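Local coordinates for protein transcobalamin-1 (PDB 4KKI) that binds vitamin B12 with femtomolar affinity, carries it as a transport protein, and protects it from the acid of the stomach, at residues I44-N49 / Q69-K74; T52-V57 / I76-Y81; V58-L63 / Q289-L294. All blocks are in the same frame, centred on the assembly; numbering follows the deposited sequence.

Contact 1. Residues I44-N49 / Q69-K74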
ATOM      1  N   ILE A  44      10.591  14.406   0.615  1.00 48.37           N
ATOM      2  CA  ILE A  44      11.941  14.938   0.447  1.00 48.68           C
ATOM      3  C   ILE A  44      12.882  14.446   1.551  1.00 51.83           C
ATOM      4  O   ILE A  44      14.040  14.120   1.283  1.00 52.17           O
ATOM      5  CB  ILE A  44      11.956  16.484   0.392  1.00 57.41           C
ATOM      6  CG1 ILE A  44      11.100  16.991  -0.766  1.00 58.98           C
ATOM      7  CG2 ILE A  44      13.375  17.002   0.230  1.00 50.22           C
ATOM      8  CD1 ILE A  44      11.563  16.514  -2.118  1.00 57.65           C
ATOM      9  N   GLN A  45      12.385  14.381   2.786  1.00 47.73           N
ATOM     10  CA  GLN A  45      13.214  13.948   3.913  1.00 54.14           C
ATOM     11  C   GLN A  45      13.599  12.479   3.793  1.00 50.49           C
ATOM     12  O   GLN A  45      14.575  12.036   4.400  1.00 52.39           O
ATOM     13  CB  GLN A  45      12.514  14.169   5.261  1.00 71.43           C
ATOM     14  CG  GLN A  45      11.640  15.409   5.374  1.00 89.31           C
ATOM     15  CD  GLN A  45      12.414  16.715   5.426  1.00102.54           C
ATOM     16  OE1 GLN A  45      13.616  16.761   5.159  1.00106.72           O
ATOM     17  NE2 GLN A  45      11.720  17.792   5.777  1.00105.51           N
ATOM     18  N   SER A  46      12.827  11.727   3.012  1.00 41.34           N
ATOM     19  CA  SER A  46      13.076  10.299   2.840  1.00 45.50           C
ATOM     20  C   SER A  46      14.396  10.028   2.115  1.00 52.96           C
ATOM     21  O   SER A  46      14.877   8.895   2.096  1.00 50.75           O
ATOM     22  CB  SER A  46      11.907   9.618   2.117  1.00 42.53           C
ATOM     23  OG  SER A  46      11.801  10.052   0.774  1.00 47.76           O
ATOM     24  N   ASN A  47      14.974  11.072   1.523  1.00 51.84           N
ATOM     25  CA  ASN A  47      16.311  10.994   0.938  1.00 54.04           C
ATOM     26  C   ASN A  47      17.360  10.518   1.939  1.00 61.37           C
ATOM     27  O   ASN A  47      18.296   9.806   1.579  1.00 65.44           O
ATOM     28  CB  ASN A  47      16.736  12.355   0.383  1.00 51.93           C
ATOM     29  CG  ASN A  47      16.480  12.486  -1.104  1.00 58.01           C
ATOM     30  OD1 ASN A  47      15.713  13.344  -1.540  1.00 67.51           O
ATOM     31  ND2 ASN A  47      17.132  11.641  -1.895  1.00 59.16           N
ATOM     32  N   TYR A  48      17.194  10.922   3.196  1.00 58.84           N
ATOM     33  CA  TYR A  48      18.159  10.608   4.245  1.00 63.98           C
ATOM     34  C   TYR A  48      17.862   9.286   4.947  1.00 72.17           C
ATOM     35  O   TYR A  48      18.523   8.932   5.923  1.00 84.97           O
ATOM     36  CB  TYR A  48      18.219  11.745   5.269  1.00 60.26           C
ATOM     37  CG  TYR A  48      18.658  13.064   4.676  1.00 61.13           C
ATOM     38  CD1 TYR A  48      20.005  13.365   4.527  1.00 63.85           C
ATOM     39  CD2 TYR A  48      17.726  14.008   4.261  1.00 56.13           C
ATOM     40  CE1 TYR A  48      20.414  14.566   3.984  1.00 68.96           C
ATOM     41  CE2 TYR A  48      18.124  15.213   3.716  1.00 65.62           C
ATOM     42  CZ  TYR A  48      19.470  15.487   3.581  1.00 70.14           C
ATOM     43  OH  TYR A  48      19.878  16.684   3.040  1.00 76.37           O
ATOM     44  N   ASN A  49      16.868   8.558   4.448  1.00 71.17           N
ATOM     45  CA  ASN A  49      16.499   7.269   5.020  1.00 64.65           C
ATOM     46  C   ASN A  49      16.808   6.144   4.039  1.00 64.72           C
ATOM     47  O   ASN A  49      16.044   5.890   3.111  1.00 65.13           O
ATOM     48  CB  ASN A  49      15.011   7.256   5.387  1.00 57.31           C
ATOM     49  CG  ASN A  49      14.640   6.104   6.303  1.00 62.54           C
ATOM     50  OD1 ASN A  49      13.482   5.963   6.695  1.00 66.69           O
ATOM     51  ND2 ASN A  49      15.620   5.287   6.664  1.00 63.78           N
ATOM     52  N   GLN A  69      14.785  15.519  -8.449  1.00 43.75           N
ATOM     53  CA  GLN A  69      16.055  14.941  -8.876  1.00 48.65           C
ATOM     54  C   GLN A  69      16.707  14.027  -7.841  1.00 53.90           C
ATOM     55  O   GLN A  69      17.097  12.905  -8.163  1.00 50.03           O
ATOM     56  CB  GLN A  69      17.032  16.043  -9.283  1.00 46.76           C
ATOM     57  CG  GLN A  69      18.340  15.518  -9.845  1.00 58.88           C
ATOM     58  CD  GLN A  69      18.137  14.710 -11.114  1.00 63.96           C
ATOM     59  OE1 GLN A  69      17.180  14.930 -11.857  1.00 59.02           O
ATOM     60  NE2 GLN A  69      19.035  13.764 -11.362  1.00 60.65           N
ATOM     61  N   THR A  70      16.828  14.513  -6.607  1.00 43.52           N
ATOM     62  CA  THR A  70      17.481  13.753  -5.544  1.00 43.68           C
ATOM     63  C   THR A  70      16.806  12.404  -5.315  1.00 45.46           C
ATOM     64  O   THR A  70      17.475  11.378  -5.200  1.00 55.85           O
ATOM     65  CB  THR A  70      17.501  14.533  -4.217  1.00 43.23           C
ATOM     66  OG1 THR A  70      16.182  15.008  -3.922  1.00 39.48           O
ATOM     67  CG2 THR A  70      18.451  15.714  -4.308  1.00 43.70           C
ATOM     68  N   LEU A  71      15.479  12.416  -5.256  1.00 45.38           N
ATOM     69  CA  LEU A  71      14.708  11.193  -5.076  1.00 47.13           C
ATOM     70  C   LEU A  71      14.806  10.303  -6.311  1.00 41.18           C
ATOM     71  O   LEU A  71      14.853   9.078  -6.204  1.00 41.79           O
ATOM     72  CB  LEU A  71      13.246  11.524  -4.765  1.00 42.61           C
ATOM     73  CG  LEU A  71      13.009  12.186  -3.406  1.00 48.07           C
ATOM     74  CD1 LEU A  71      11.591  12.724  -3.296  1.00 39.36           C
ATOM     75  CD2 LEU A  71      13.299  11.199  -2.279  1.00 40.98           C
ATOM     76  N   MET A  72      14.837  10.929  -7.481  1.00 42.73           N
ATOM     77  CA  MET A  72      14.988  10.201  -8.734  1.00 49.63           C
ATOM     78  C   MET A  72      16.318   9.446  -8.766  1.00 52.31           C
ATOM     79  O   MET A  72      16.370   8.277  -9.152  1.00 41.00           O
ATOM     80  CB  MET A  72      14.895  11.163  -9.918  1.00 50.83           C
ATOM     81  CG  MET A  72      15.186  10.517 -11.258  1.00 67.53           C
ATOM     82  SD  MET A  72      13.910   9.335 -11.721  1.00 78.42           S
ATOM     83  CE  MET A  72      12.490  10.422 -11.819  1.00 89.76           C
ATOM     84  N   GLN A  73      17.386  10.119  -8.349  1.00 50.60           N
ATOM     85  CA  GLN A  73      18.713   9.511  -8.284  1.00 53.76           C
ATOM     86  C   GLN A  73      18.746   8.374  -7.272  1.00 52.97           C
ATOM     87  O   GLN A  73      19.370   7.339  -7.507  1.00 50.22           O
ATOM     88  CB  GLN A  73      19.769  10.557  -7.919  1.00 44.83           C
ATOM     89  CG  GLN A  73      19.988  11.607  -8.990  1.00 52.49           C
ATOM     90  CD  GLN A  73      20.801  12.789  -8.498  1.00 65.72           C
ATOM     91  OE1 GLN A  73      21.047  13.736  -9.245  1.00 79.51           O
ATOM     92  NE2 GLN A  73      21.220  12.744  -7.238  1.00 61.52           N
ATOM     93  N   LYS A  74      18.076   8.575  -6.143  1.00 47.32           N
ATOM     94  CA  LYS A  74      18.011   7.546  -5.117  1.00 55.71           C
ATOM     95  C   LYS A  74      17.308   6.303  -5.647  1.00 55.49           C
ATOM     96  O   LYS A  74      17.743   5.181  -5.393  1.00 55.54           O
ATOM     97  CB  LYS A  74      17.290   8.060  -3.868  1.00 53.42           C
ATOM     98  CG  LYS A  74      17.208   7.026  -2.752  1.00 53.91           C
ATOM     99  CD  LYS A  74      16.415   7.534  -1.561  1.00 50.90           C
ATOM    100  CE  LYS A  74      16.292   6.459  -0.491  1.00 55.97           C
ATOM    101  NZ  LYS A  74      15.360   6.856   0.601  1.00 61.00           N
TER
HETATM  102  O   HOH W   1      12.847   7.654  -0.405  1.00 52.36           O
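The flat amide of Asn47 has Leu71 CD2 over one face, 3.6 Å from Asn47 CG. Thr70 OG1 comes in tilted to the opposite face, 33° from the carbonyl plane, and donates to Asn47 OD1 at 2.9 Å, while Asn47 ND2 points along the amide plane to Thr70 O in a weak bond (3.3 Å). One amide thus accepts from and donates to the same residue, which probably helps hold its rotation.

The second flat group, the carbonyl of Ser46, is gripped from opposite faces by Asn49 N and Lys74 NZ, the latter at 2.6 Å. The lysine is extended throughout, with CG anti to the backbone N (chi1 -179°). This carries NZ on to Asn49 O (2.8 Å), which it meets from above the carbonyl plane, and to water 1. The water also donates to Ser46 OG, whose partner in the protein is Met43 O. A methionine in place of Lys74 lacks the ammonium, which would probably leave Asn49 O without this mate, Ser46 O with Asn49 N alone of its two protein donors, and the turn freer to move.

Beside this polar patch, Ile44 CD1 meets Leu71 CD1 at 4.0 Å, the side chains crossing at about a right angle. Lys74 NZ binds carbonyls of the 3-10 turn and loop that follow helix 37-45, and so joins them to helix 69-85 in the alpha6-alpha6 barrel.

Contact 2. Residues T52-V57 / I76-Y81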
ATOM      1  N   THR A  52      14.150   3.290   3.664  1.00 58.00           N
ATOM      2  CA  THR A  52      12.873   3.499   2.996  1.00 61.99           C
ATOM      3  C   THR A  52      13.033   3.530   1.476  1.00 57.28           C
ATOM      4  O   THR A  52      14.095   3.871   0.954  1.00 53.15           O
ATOM      5  CB  THR A  52      12.165   4.782   3.485  1.00 57.22           C
ATOM      6  OG1 THR A  52      10.774   4.721   3.145  1.00 60.14           O
ATOM      7  CG2 THR A  52      12.785   6.021   2.854  1.00 53.18           C
ATOM      8  N   SER A  53      11.968   3.160   0.775  1.00 58.41           N
ATOM      9  CA  SER A  53      11.998   3.077  -0.676  1.00 60.25           C
ATOM     10  C   SER A  53      11.854   4.451  -1.321  1.00 54.98           C
ATOM     11  O   SER A  53      11.217   5.346  -0.766  1.00 49.70           O
ATOM     12  CB  SER A  53      10.890   2.147  -1.175  1.00 56.86           C
ATOM     13  OG  SER A  53      10.847   2.115  -2.590  1.00 67.61           O
ATOM     14  N   ALA A  54      12.458   4.610  -2.493  1.00 47.38           N
ATOM     15  CA  ALA A  54      12.279   5.818  -3.291  1.00 43.05           C
ATOM     16  C   ALA A  54      11.395   5.513  -4.493  1.00 42.14           C
ATOM     17  O   ALA A  54      10.979   6.417  -5.215  1.00 46.96           O
ATOM     18  CB  ALA A  54      13.624   6.363  -3.742  1.00 39.61           C
ATOM     19  N   VAL A  55      11.112   4.231  -4.700  1.00 42.88           N
ATOM     20  CA  VAL A  55      10.304   3.793  -5.832  1.00 43.11           C
ATOM     21  C   VAL A  55       8.870   4.308  -5.738  1.00 42.30           C
ATOM     22  O   VAL A  55       8.364   4.937  -6.668  1.00 38.20           O
ATOM     23  CB  VAL A  55      10.284   2.259  -5.936  1.00 41.49           C
ATOM     24  CG1 VAL A  55       9.344   1.815  -7.048  1.00 39.80           C
ATOM     25  CG2 VAL A  55      11.694   1.729  -6.164  1.00 36.86           C
ATOM     26  N   ASN A  56       8.222   4.031  -4.611  1.00 39.92           N
ATOM     27  CA  ASN A  56       6.859   4.494  -4.374  1.00 40.30           C
ATOM     28  C   ASN A  56       6.764   6.019  -4.374  1.00 38.93           C
ATOM     29  O   ASN A  56       5.803   6.595  -4.884  1.00 45.40           O
ATOM     30  CB  ASN A  56       6.333   3.937  -3.050  1.00 38.91           C
ATOM     31  CG  ASN A  56       7.291   4.172  -1.895  1.00 52.97           C
ATOM     32  OD1 ASN A  56       8.348   4.786  -2.061  1.00 52.21           O
ATOM     33  ND2 ASN A  56       6.922   3.689  -0.713  1.00 49.19           N
ATOM     34  N   VAL A  57       7.775   6.658  -3.800  1.00 33.11           N
ATOM     35  CA  VAL A  57       7.821   8.108  -3.689  1.00 32.67           C
ATOM     36  C   VAL A  57       7.902   8.767  -5.066  1.00 43.39           C
ATOM     37  O   VAL A  57       7.124   9.671  -5.380  1.00 45.56           O
ATOM     38  CB  VAL A  57       9.021   8.546  -2.826  1.00 44.21           C
ATOM     39  CG1 VAL A  57       9.231  10.047  -2.911  1.00 44.22           C
ATOM     40  CG2 VAL A  57       8.823   8.098  -1.383  1.00 41.03           C
ATOM     41  N   ILE A  76      16.909   5.244  -8.805  1.00 47.04           N
ATOM     42  CA  ILE A  76      17.710   4.576  -9.824  1.00 48.68           C
ATOM     43  C   ILE A  76      18.795   3.731  -9.169  1.00 53.36           C
ATOM     44  O   ILE A  76      19.039   2.592  -9.571  1.00 55.23           O
ATOM     45  CB  ILE A  76      18.350   5.587 -10.795  1.00 48.86           C
ATOM     46  CG1 ILE A  76      17.267   6.357 -11.551  1.00 46.78           C
ATOM     47  CG2 ILE A  76      19.275   4.880 -11.779  1.00 47.17           C
ATOM     48  CD1 ILE A  76      16.342   5.474 -12.362  1.00 49.34           C
ATOM     49  N   GLN A  77      19.431   4.294  -8.147  1.00 56.06           N
ATOM     50  CA  GLN A  77      20.455   3.589  -7.389  1.00 57.79           C
ATOM     51  C   GLN A  77      19.881   2.330  -6.740  1.00 54.17           C
ATOM     52  O   GLN A  77      20.504   1.271  -6.771  1.00 60.72           O
ATOM     53  CB  GLN A  77      21.059   4.509  -6.326  1.00 73.56           C
ATOM     54  CG  GLN A  77      22.142   3.860  -5.480  1.00 95.06           C
ATOM     55  CD  GLN A  77      22.657   4.778  -4.390  1.00110.40           C
ATOM     56  OE1 GLN A  77      22.205   5.916  -4.255  1.00114.98           O
ATOM     57  NE2 GLN A  77      23.608   4.288  -3.603  1.00115.01           N
ATOM     58  N   GLN A  78      18.691   2.448  -6.159  1.00 48.35           N
ATOM     59  CA  GLN A  78      18.024   1.297  -5.560  1.00 56.77           C
ATOM     60  C   GLN A  78      17.675   0.252  -6.615  1.00 54.23           C
ATOM     61  O   GLN A  78      17.861  -0.945  -6.400  1.00 53.46           O
ATOM     62  CB  GLN A  78      16.758   1.723  -4.813  1.00 53.29           C
ATOM     63  CG  GLN A  78      17.013   2.503  -3.535  1.00 62.76           C
ATOM     64  CD  GLN A  78      15.730   2.858  -2.805  1.00 68.74           C
ATOM     65  OE1 GLN A  78      14.639   2.792  -3.373  1.00 60.62           O
ATOM     66  NE2 GLN A  78      15.856   3.234  -1.538  1.00 72.65           N
ATOM     67  N   ILE A  79      17.165   0.713  -7.753  1.00 55.50           N
ATOM     68  CA  ILE A  79      16.766  -0.184  -8.830  1.00 54.85           C
ATOM     69  C   ILE A  79      17.971  -0.927  -9.400  1.00 55.87           C
ATOM     70  O   ILE A  79      17.936  -2.146  -9.561  1.00 53.08           O
ATOM     71  CB  ILE A  79      16.018   0.570  -9.951  1.00 53.27           C
ATOM     72  CG1 ILE A  79      14.657   1.053  -9.443  1.00 51.04           C
ATOM     73  CG2 ILE A  79      15.840  -0.323 -11.171  1.00 42.91           C
ATOM     74  CD1 ILE A  79      13.886   1.897 -10.440  1.00 41.34           C
ATOM     75  N   LYS A  80      19.039  -0.189  -9.689  1.00 53.89           N
ATOM     76  CA  LYS A  80      20.253  -0.795 -10.222  1.00 61.14           C
ATOM     77  C   LYS A  80      20.867  -1.778  -9.231  1.00 62.25           C
ATOM     78  O   LYS A  80      21.407  -2.810  -9.624  1.00 68.97           O
ATOM     79  CB  LYS A  80      21.272   0.276 -10.620  1.00 58.43           C
ATOM     80  CG  LYS A  80      20.914   1.027 -11.896  1.00 59.17           C
ATOM     81  CD  LYS A  80      21.995   2.027 -12.277  1.00 59.99           C
ATOM     82  CE  LYS A  80      21.684   2.700 -13.607  1.00 63.81           C
ATOM     83  NZ  LYS A  80      22.698   3.736 -13.953  1.00 67.82           N
ATOM     84  N   TYR A  81      20.770  -1.461  -7.944  1.00 60.13           N
ATOM     85  CA  TYR A  81      21.306  -2.331  -6.907  1.00 63.90           C
ATOM     86  C   TYR A  81      20.538  -3.645  -6.821  1.00 65.78           C
ATOM     87  O   TYR A  81      21.133  -4.722  -6.837  1.00 69.51           O
ATOM     88  CB  TYR A  81      21.294  -1.627  -5.549  1.00 69.60           C
ATOM     89  CG  TYR A  81      21.568  -2.553  -4.388  1.00 80.06           C
ATOM     90  CD1 TYR A  81      22.843  -3.055  -4.159  1.00 85.15           C
ATOM     91  CD2 TYR A  81      20.551  -2.927  -3.520  1.00 81.64           C
ATOM     92  CE1 TYR A  81      23.097  -3.904  -3.098  1.00 90.28           C
ATOM     93  CE2 TYR A  81      20.795  -3.775  -2.458  1.00 89.01           C
ATOM     94  CZ  TYR A  81      22.069  -4.260  -2.251  1.00 95.41           C
ATOM     95  OH  TYR A  81      22.313  -5.103  -1.192  1.00100.02           O
TER
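Two hydrogen bonds between the amide of Gln78 and the backbone on either side of Ser53 dominate the polar part of this contact. Gln78 NE2 donates to Thr52 O at 3.1 Å, with an angle of 150° at the hydrogen, and the acceptor lies in the plane of the glutamine amide. Ala54 N returns a bond to Gln78 OE1 at 3.0 Å, straighter at 164°. One side-chain amide therefore pairs with a C=O and an N-H two residues apart, much as a residue of a parallel strand would, and both Thr52 and Ser53 have extended backbones. The pair of bonds also settles which end of the amide is oxygen and stops it from turning. Gln78 reaches this place because CG stands anti to its carbonyl carbon (chi1 -70°) and the chain is extended beyond it.

A capping bond lies within the first segment: Val55 N donates to Ser53 OG at 3.0 Å, where the chain turns into helix 55-63.

A van der Waals contact of Ala54 CB with Gln78 OE1, at 3.7 Å, accompanies the Ala54 N bond. Apolar contact is slight: Val55 CG2 comes within 4.5 Å of Ile79 CG1, a loose approach. Across the two segments 175 Å² is buried, with Gln78 contributing 79 Å².

Around it, Val55 and Ile79 both lean on helix 92-102, through Leu97 and Ala101 and through Ile98 and Leu102 respectively. Thr52 touches Pro284 and Asn285 of helix 284-294. Ser53 N and Thr52 OG1 bond to Ser381, which lies in the beta domain between strands 375-379 and 384-389, so the lead-in to helix 55-63 is held by helix 69-85 on the alpha-domain side and bonds to the beta domain through Ser381.

Contact 3. Residues V58-L63 / Q289-L294; sequences VLSLKL and QVLPAL
Two nearly parallel helices of the alpha6-alpha6 barrel meet where Ser60 of helix 55-63 faces Leu291 and Pro292 of helix 284-294. The axes of the short segments approach to 8.5 Å and differ in direction by 10°. Ser60 OG, anti to its own backbone N (chi1 173°), points between the two partners: it lies 3.4 Å from Leu291 CB and 3.7 Å from Pro292 CD.

No hydrogen bond joins the two segments, yet the hydroxyl is not idle, since Ser60 OG bonds Ala288 O one turn before the proline. Pro292 has no N-H to offer that carbonyl, and the helix is kinked here, so the serine supplies a donor that the helix itself lacks.

Such a parallel pairing is consistent with adjacent inner helices of an alpha/alpha toroid. With 225 residues between the segments, it joins an early helix of the N-terminal domain to a late one, which is consistent with closing the ring.

Leucines flank the serine. Leu61 CD2 meets Leu291 CD2 at 4.0 Å, the side chains crossing obliquely. Leu63 CD2 rests on the proline ring, 3.8 Å from Pro292 CB and equally far from Pro292 CG, at about a right angle. All five touching residues are buried. Gln289, on the same helix, starts away from helix 55-63 and gives its NE2 to O63 of cyanocobalamin.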
ATOM      1  N   VAL A  58       8.840   8.303  -5.885  1.00 33.51           N
ATOM      2  CA  VAL A  58       9.038   8.854  -7.221  1.00 36.16           C
ATOM      3  C   VAL A  58       7.830   8.574  -8.117  1.00 38.82           C
ATOM      4  O   VAL A  58       7.398   9.444  -8.873  1.00 36.87           O
ATOM      5  CB  VAL A  58      10.346   8.330  -7.869  1.00 40.09           C
ATOM      6  CG1 VAL A  58      10.397   8.669  -9.351  1.00 35.01           C
ATOM      7  CG2 VAL A  58      11.561   8.901  -7.147  1.00 37.27           C
ATOM      8  N   LEU A  59       7.281   7.366  -8.018  1.00 35.91           N
ATOM      9  CA  LEU A  59       6.058   7.015  -8.739  1.00 41.49           C
ATOM     10  C   LEU A  59       4.936   7.996  -8.417  1.00 39.50           C
ATOM     11  O   LEU A  59       4.260   8.498  -9.311  1.00 40.32           O
ATOM     12  CB  LEU A  59       5.614   5.592  -8.388  1.00 37.67           C
ATOM     13  CG  LEU A  59       4.206   5.174  -8.833  1.00 38.59           C
ATOM     14  CD1 LEU A  59       4.022   5.341 -10.333  1.00 33.57           C
ATOM     15  CD2 LEU A  59       3.914   3.738  -8.420  1.00 35.06           C
ATOM     16  N   SER A  60       4.757   8.261  -7.128  1.00 35.98           N
ATOM     17  CA  SER A  60       3.726   9.170  -6.652  1.00 36.27           C
ATOM     18  C   SER A  60       3.898  10.571  -7.235  1.00 34.50           C
ATOM     19  O   SER A  60       2.940  11.183  -7.707  1.00 37.34           O
ATOM     20  CB  SER A  60       3.766   9.231  -5.122  1.00 33.93           C
ATOM     21  OG  SER A  60       2.893  10.224  -4.621  1.00 47.20           O
ATOM     22  N   LEU A  61       5.129  11.067  -7.203  1.00 39.80           N
ATOM     23  CA  LEU A  61       5.440  12.410  -7.682  1.00 46.82           C
ATOM     24  C   LEU A  61       5.278  12.558  -9.193  1.00 45.02           C
ATOM     25  O   LEU A  61       4.679  13.524  -9.668  1.00 43.55           O
ATOM     26  CB  LEU A  61       6.858  12.801  -7.261  1.00 47.25           C
ATOM     27  CG  LEU A  61       7.031  12.980  -5.751  1.00 44.31           C
ATOM     28  CD1 LEU A  61       8.498  13.073  -5.371  1.00 41.86           C
ATOM     29  CD2 LEU A  61       6.275  14.214  -5.283  1.00 35.55           C
ATOM     30  N   LYS A  62       5.815  11.602  -9.946  1.00 42.37           N
ATOM     31  CA  LYS A  62       5.747  11.659 -11.404  1.00 52.13           C
ATOM     32  C   LYS A  62       4.300  11.587 -11.880  1.00 51.72           C
ATOM     33  O   LYS A  62       3.938  12.168 -12.905  1.00 52.06           O
ATOM     34  CB  LYS A  62       6.588  10.541 -12.031  1.00 50.43           C
ATOM     35  CG  LYS A  62       8.077  10.645 -11.718  1.00 58.07           C
ATOM     36  CD  LYS A  62       8.928  10.638 -12.978  1.00 65.29           C
ATOM     37  CE  LYS A  62       8.851   9.305 -13.703  1.00 68.22           C
ATOM     38  NZ  LYS A  62       9.701   9.305 -14.926  1.00 78.05           N
ATOM     39  N   LEU A  63       3.474  10.889 -11.110  1.00 50.85           N
ATOM     40  CA  LEU A  63       2.066  10.718 -11.433  1.00 49.87           C
ATOM     41  C   LEU A  63       1.296  12.039 -11.386  1.00 46.91           C
ATOM     42  O   LEU A  63       0.312  12.220 -12.105  1.00 45.12           O
ATOM     43  CB  LEU A  63       1.441   9.706 -10.476  1.00 56.99           C
ATOM     44  CG  LEU A  63       0.194   8.979 -10.967  1.00 59.44           C
ATOM     45  CD1 LEU A  63       0.425   8.396 -12.352  1.00 58.74           C
ATOM     46  CD2 LEU A  63      -0.160   7.890  -9.979  1.00 52.11           C
ATOM     47  N   GLN A 289       1.309   7.267  -1.172  1.00 35.94           N
ATOM     48  CA  GLN A 289       0.101   6.580  -1.621  1.00 42.79           C
ATOM     49  C   GLN A 289      -1.126   7.486  -1.684  1.00 38.93           C
ATOM     50  O   GLN A 289      -2.043   7.237  -2.466  1.00 37.02           O
ATOM     51  CB  GLN A 289      -0.185   5.355  -0.753  1.00 42.31           C
ATOM     52  CG  GLN A 289       0.841   4.256  -0.909  1.00 35.19           C
ATOM     53  CD  GLN A 289       0.481   3.008  -0.129  1.00 37.09           C
ATOM     54  OE1 GLN A 289       0.940   1.911  -0.449  1.00 38.53           O
ATOM     55  NE2 GLN A 289      -0.343   3.168   0.898  1.00 31.19           N
ATOM     56  N   VAL A 290      -1.140   8.537  -0.869  1.00 36.90           N
ATOM     57  CA  VAL A 290      -2.309   9.410  -0.794  1.00 35.20           C
ATOM     58  C   VAL A 290      -2.275  10.536  -1.833  1.00 39.49           C
ATOM     59  O   VAL A 290      -3.320  11.009  -2.279  1.00 38.50           O
ATOM     60  CB  VAL A 290      -2.497  10.001   0.628  1.00 36.46           C
ATOM     61  CG1 VAL A 290      -1.491  11.116   0.898  1.00 36.47           C
ATOM     62  CG2 VAL A 290      -3.916  10.512   0.809  1.00 34.25           C
ATOM     63  N   LEU A 291      -1.072  10.935  -2.236  1.00 33.38           N
ATOM     64  CA  LEU A 291      -0.884  12.104  -3.099  1.00 31.51           C
ATOM     65  C   LEU A 291      -1.613  12.116  -4.459  1.00 28.76           C
ATOM     66  O   LEU A 291      -2.260  13.112  -4.787  1.00 41.64           O
ATOM     67  CB  LEU A 291       0.611  12.406  -3.287  1.00 32.64           C
ATOM     68  CG  LEU A 291       0.944  13.599  -4.185  1.00 37.58           C
ATOM     69  CD1 LEU A 291       0.418  14.892  -3.574  1.00 25.90           C
ATOM     70  CD2 LEU A 291       2.447  13.689  -4.448  1.00 38.10           C
ATOM     71  N   PRO A 292      -1.502  11.032  -5.259  1.00 34.60           N
ATOM     72  CA  PRO A 292      -2.097  11.084  -6.605  1.00 37.25           C
ATOM     73  C   PRO A 292      -3.586  11.432  -6.624  1.00 43.34           C
ATOM     74  O   PRO A 292      -4.003  12.292  -7.403  1.00 38.83           O
ATOM     75  CB  PRO A 292      -1.883   9.663  -7.132  1.00 34.59           C
ATOM     76  CG  PRO A 292      -0.665   9.191  -6.425  1.00 36.76           C
ATOM     77  CD  PRO A 292      -0.769   9.770  -5.042  1.00 30.85           C
ATOM     78  N   ALA A 293      -4.366  10.777  -5.769  1.00 35.88           N
ATOM     79  CA  ALA A 293      -5.806  11.003  -5.715  1.00 40.77           C
ATOM     80  C   ALA A 293      -6.144  12.447  -5.362  1.00 34.06           C
ATOM     81  O   ALA A 293      -7.089  13.017  -5.902  1.00 38.62           O
ATOM     82  CB  ALA A 293      -6.460  10.046  -4.730  1.00 38.63           C
ATOM     83  N   LEU A 294      -5.361  13.044  -4.467  1.00 36.11           N
ATOM     84  CA  LEU A 294      -5.606  14.420  -4.040  1.00 40.39           C
ATOM     85  C   LEU A 294      -5.411  15.406  -5.190  1.00 44.51           C
ATOM     86  O   LEU A 294      -5.854  16.553  -5.124  1.00 41.81           O
ATOM     87  CB  LEU A 294      -4.694  14.791  -2.871  1.00 37.20           C
ATOM     88  CG  LEU A 294      -4.745  13.850  -1.667  1.00 41.43           C
ATOM     89  CD1 LEU A 294      -3.771  14.302  -0.593  1.00 35.41           C
ATOM     90  CD2 LEU A 294      -6.157  13.758  -1.114  1.00 46.05           C
TER

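Helices 37-45, 55-63 and 69-85 follow one another in the chain, and the three contacts tie them to each other and to helix 284-294. Contacts 1 and 2 share helix 69-85, with centres about 9 Å apart; they touch where Lys74 CD packs on Ala54 CB at 3.7 Å, and Lys74 NZ probably also bonds Thr52 O, at 3.3 Å. Contact 3 continues helix 55-63 from contact 2, its centre about 15 Å from each of the others, and meets contact 1 through Leu71 CD1 and Leu61 CD1 (3.7 Å). The nearest atoms of cyanocobalamin and the side chain of Ser53 in contact 2 are about 7 Å apart, and Gln289 in contact 3 binds the ligand directly.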